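PDB 3W42: phosphoserine phosphatase RsbX from Bacillus subtilis, which dephosphorylates the phosphoserine form of the stressosome protein RsbS and thereby acts as a negative regulator of sigma-B in the general stress response. Local coordinates for residues Asp34-Gly47 with Arg86-Glu98. Numbering follows the deposited sequence.
Sequences DDKELICAVADGLG and RGATASILKINFE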
# COMPACT_ATOMS: atom_id res chain seq x y z
N ASP A 34 12.44 9.45 4.62
CA ASP A 34 13.54 10.37 4.93
C ASP A 34 14.56 10.25 3.78
O ASP A 34 14.23 9.73 2.72
CB ASP A 34 14.11 10.07 6.31
CG ASP A 34 14.84 8.76 6.45
OD1 ASP A 34 15.20 8.13 5.52
OD2 ASP A 34 15.12 8.49 7.63
N ASP A 35 15.73 10.83 3.96
CA ASP A 35 16.67 10.88 2.84
C ASP A 35 17.22 9.52 2.49
O ASP A 35 17.84 9.37 1.43
CB ASP A 35 17.82 11.84 3.14
CG ASP A 35 17.39 13.25 3.35
OD1 ASP A 35 16.42 13.71 2.72
OD2 ASP A 35 18.06 13.95 4.15
N LYS A 36 17.05 8.55 3.39
CA LYS A 36 17.66 7.23 3.25
C LYS A 36 16.64 6.14 2.87
O LYS A 36 17.01 5.18 2.18
CB LYS A 36 18.41 6.83 4.50
CG LYS A 36 19.65 7.76 4.75
CD LYS A 36 20.38 7.57 6.12
CE LYS A 36 21.06 6.16 6.57
NZ LYS A 36 21.93 6.30 7.88
N GLU A 37 15.42 6.19 3.37
CA GLU A 37 14.50 5.08 3.27
C GLU A 37 13.07 5.52 3.32
O GLU A 37 12.72 6.62 3.74
CB GLU A 37 14.78 4.02 4.26
CG GLU A 37 14.57 4.43 5.60
CD GLU A 37 15.11 3.43 6.61
OE1 GLU A 37 15.22 2.28 6.39
OE2 GLU A 37 15.61 3.81 7.63
N LEU A 38 12.22 4.60 2.87
CA LEU A 38 10.73 4.72 2.87
C LEU A 38 10.19 3.55 3.64
O LEU A 38 10.64 2.42 3.42
CB LEU A 38 10.14 4.66 1.41
CG LEU A 38 8.63 4.79 1.24
CD1 LEU A 38 8.32 6.31 1.32
CD2 LEU A 38 8.00 4.20 -0.08
N ILE A 39 9.12 3.78 4.41
CA ILE A 39 8.22 2.71 4.74
C ILE A 39 6.82 3.15 4.43
O ILE A 39 6.44 4.32 4.56
CB ILE A 39 8.30 2.28 6.16
CG1 ILE A 39 7.50 0.98 6.33
CG2 ILE A 39 7.84 3.37 7.11
CD1 ILE A 39 7.86 0.23 7.53
N CYS A 40 6.06 2.21 3.94
CA CYS A 40 4.63 2.50 3.71
C CYS A 40 3.84 1.21 3.83
O CYS A 40 4.33 0.10 3.75
CB CYS A 40 4.27 3.30 2.50
SG CYS A 40 4.63 2.33 1.01
N ALA A 41 2.58 1.40 4.16
CA ALA A 41 1.66 0.29 4.33
C ALA A 41 0.27 0.75 4.01
O ALA A 41 -0.09 1.91 4.27
CB ALA A 41 1.72 -0.25 5.73
N VAL A 42 -0.54 -0.17 3.54
CA VAL A 42 -1.96 0.01 3.27
C VAL A 42 -2.68 -1.18 3.82
O VAL A 42 -2.23 -2.33 3.60
CB VAL A 42 -2.24 0.23 1.76
CG1 VAL A 42 -3.74 0.33 1.50
CG2 VAL A 42 -1.46 1.46 1.23
N ALA A 43 -3.81 -0.98 4.48
CA ALA A 43 -4.59 -2.03 5.04
C ALA A 43 -6.07 -1.79 4.88
O ALA A 43 -6.52 -0.63 4.86
CB ALA A 43 -4.25 -2.23 6.55
N ASP A 44 -6.84 -2.86 4.78
CA ASP A 44 -8.30 -2.81 4.64
C ASP A 44 -8.88 -3.72 5.72
O ASP A 44 -8.71 -4.94 5.68
CB ASP A 44 -8.68 -3.26 3.22
CG ASP A 44 -10.16 -3.20 2.92
OD1 ASP A 44 -10.95 -2.96 3.88
OD2 ASP A 44 -10.55 -3.39 1.72
N GLY A 45 -9.53 -3.14 6.71
CA GLY A 45 -10.08 -3.91 7.78
C GLY A 45 -11.28 -4.76 7.37
O GLY A 45 -12.06 -4.38 6.52
N LEU A 46 -11.36 -5.94 7.95
CA LEU A 46 -12.54 -6.77 7.79
C LEU A 46 -13.71 -6.17 8.60
O LEU A 46 -13.52 -5.28 9.41
CB LEU A 46 -12.29 -8.23 8.11
CG LEU A 46 -11.69 -9.06 6.95
CD1 LEU A 46 -10.26 -8.64 6.57
CD2 LEU A 46 -11.76 -10.55 7.29
N GLY A 47 -14.93 -6.60 8.24
CA GLY A 47 -16.16 -5.88 8.57
C GLY A 47 -16.18 -4.57 7.82
O GLY A 47 -15.82 -4.49 6.64
N ARG A 86 -11.39 -7.77 14.12
CA ARG A 86 -11.94 -8.24 12.84
C ARG A 86 -10.85 -8.87 11.95
O ARG A 86 -11.16 -9.76 11.20
CB ARG A 86 -12.57 -7.11 12.05
CG ARG A 86 -13.90 -6.55 12.64
CD ARG A 86 -15.10 -7.29 12.16
NE ARG A 86 -16.39 -6.70 12.47
CZ ARG A 86 -17.24 -7.15 13.41
NH1 ARG A 86 -16.95 -8.14 14.26
NH2 ARG A 86 -18.42 -6.59 13.46
N GLY A 87 -9.65 -8.33 11.99
CA GLY A 87 -8.64 -8.70 11.03
C GLY A 87 -8.54 -7.68 9.96
O GLY A 87 -9.34 -6.77 9.82
N ALA A 88 -7.53 -7.86 9.06
CA ALA A 88 -7.32 -6.93 7.96
C ALA A 88 -6.55 -7.58 6.84
O ALA A 88 -5.69 -8.47 7.13
CB ALA A 88 -6.56 -5.68 8.42
N THR A 89 -6.73 -7.16 5.64
CA THR A 89 -5.78 -7.41 4.58
C THR A 89 -4.75 -6.28 4.59
O THR A 89 -5.09 -5.13 4.94
CB THR A 89 -6.46 -7.64 3.23
OG1 THR A 89 -7.16 -6.40 2.90
CG2 THR A 89 -7.41 -8.79 3.26
N ALA A 90 -3.48 -6.55 4.25
CA ALA A 90 -2.48 -5.51 4.39
C ALA A 90 -1.25 -5.82 3.54
O ALA A 90 -0.93 -6.98 3.29
CB ALA A 90 -2.01 -5.41 5.85
N SER A 91 -0.56 -4.76 3.18
CA SER A 91 0.68 -4.79 2.43
C SER A 91 1.63 -3.82 3.01
O SER A 91 1.27 -2.68 3.36
CB SER A 91 0.43 -4.43 1.00
OG SER A 91 -0.47 -5.40 0.43
N ILE A 92 2.91 -4.22 3.15
CA ILE A 92 3.95 -3.41 3.74
C ILE A 92 5.16 -3.40 2.81
O ILE A 92 5.62 -4.43 2.34
CB ILE A 92 4.40 -3.96 5.10
CG1 ILE A 92 3.18 -4.03 6.04
CG2 ILE A 92 5.42 -3.00 5.77
CD1 ILE A 92 3.53 -4.61 7.45
N LEU A 93 5.65 -2.19 2.50
CA LEU A 93 6.74 -1.94 1.57
C LEU A 93 7.80 -1.11 2.27
O LEU A 93 7.50 -0.06 2.84
CB LEU A 93 6.21 -1.18 0.37
CG LEU A 93 7.21 -0.72 -0.69
CD1 LEU A 93 7.89 -1.91 -1.37
CD2 LEU A 93 6.58 0.18 -1.71
N LYS A 94 9.06 -1.51 2.16
CA LYS A 94 10.21 -0.71 2.58
C LYS A 94 11.12 -0.52 1.39
O LYS A 94 11.29 -1.42 0.56
CB LYS A 94 10.95 -1.36 3.74
CG LYS A 94 10.25 -1.21 5.10
CD LYS A 94 10.88 -2.03 6.23
CE LYS A 94 12.33 -1.66 6.51
NZ LYS A 94 12.49 -0.44 7.26
N ILE A 95 11.74 0.65 1.30
CA ILE A 95 12.66 1.00 0.23
C ILE A 95 13.91 1.59 0.82
O ILE A 95 13.85 2.49 1.63
CB ILE A 95 12.05 1.93 -0.81
CG1 ILE A 95 10.70 1.44 -1.30
CG2 ILE A 95 13.09 2.17 -1.89
CD1 ILE A 95 9.98 2.35 -2.32
N ASN A 96 15.08 1.10 0.39
CA ASN A 96 16.36 1.73 0.69
C ASN A 96 16.85 2.43 -0.60
O ASN A 96 17.06 1.77 -1.62
CB ASN A 96 17.39 0.66 1.16
CG ASN A 96 18.67 1.36 1.48
OD1 ASN A 96 19.43 1.75 0.60
ND2 ASN A 96 18.91 1.63 2.81
N PHE A 97 16.95 3.73 -0.54
CA PHE A 97 17.21 4.50 -1.75
C PHE A 97 18.64 4.32 -2.26
O PHE A 97 18.83 4.20 -3.48
CB PHE A 97 16.93 5.98 -1.59
CG PHE A 97 15.51 6.27 -1.13
CD1 PHE A 97 14.45 5.72 -1.81
CD2 PHE A 97 15.23 7.10 -0.05
CE1 PHE A 97 13.13 6.04 -1.42
CE2 PHE A 97 13.98 7.37 0.31
CZ PHE A 97 12.93 6.87 -0.37
N GLU A 98 19.66 4.34 -1.38
CA GLU A 98 21.04 4.20 -1.82
C GLU A 98 21.26 2.89 -2.60
O GLU A 98 22.02 2.88 -3.61
CB GLU A 98 21.96 4.30 -0.61
CG GLU A 98 23.49 4.38 -0.99
CD GLU A 98 24.18 3.05 -1.03
OE1 GLU A 98 23.72 2.07 -0.34
OE2 GLU A 98 25.26 3.04 -1.69
O HOH W 1 19.54 5.22 1.35
O HOH W 2 15.09 0.01 7.92
O HOH W 3 12.77 1.31 4.88
O HOH W 4 16.88 0.81 4.64
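Strands 37-45 and 88-96 pair antiparallel in one of the two sheets of the PPM-type phosphatase sandwich, their axes 170° apart in direction. Ten backbone hydrogen bonds record an unbroken register, from Phe97 N to Lys36 O, through the two-bond pairs Leu38-Ile95, Cys40-Leu93, Val42-Ser91 and Asp44-Thr89, to Leu46 N with Gly87 O. This last bond reaches its acceptor from above the carbonyl plane, at 2.9 Å between Leu46 N and Gly87 O, just past the end of the strand.

One face, carrying Leu38, Cys40, Val42 and Asp44, is directed at the other sheet: Val42 touches Thr155, just after strand 150-154 of that sheet, and Asp44 OD2 shares manganese with Asp156 and Asp189. Leu38 and Ile95 lie side by side here, CD2 of Leu38, in the conformer described, touching CD1 of Ile95 at 3.5 Å. Beside the metal ligand, Thr89 OG1 comes within 3.5 Å of Asp44 CB but is hydrogen-bonded to Asn109. Such a carboxylate cluster between the central sheets of an alpha-beta-beta-alpha sandwich is the metal site of the PP2C clan.

On the opposite face, covered by helices 49-65 and 71-81, Ala43 CB meets Ala90 CB at 4.0 Å. Further along, Ile39 and Lys94 each have a second conformer; in those described, Ile39 lays CD1 against Lys94 CG, and bends at chi3 (61°) and chi4 (77°) bring the lysine amine alongside Glu37. Their salt bridge in this conformer is long, 4.0 Å from Glu37 OE1 to Lys94 NZ, and two waters bridge the same two atoms; Ala67 O also accepts from the amine.

At the far end, Asp34 O lies in the plane of the Phe97 ring at its edge, 3.4 Å from CE2. Asp34 OD1 accepts from Lys36 N, an Asx turn, and from Glu37 N, which together make an Asx motif in the bend between strands 27-33 and 37-45.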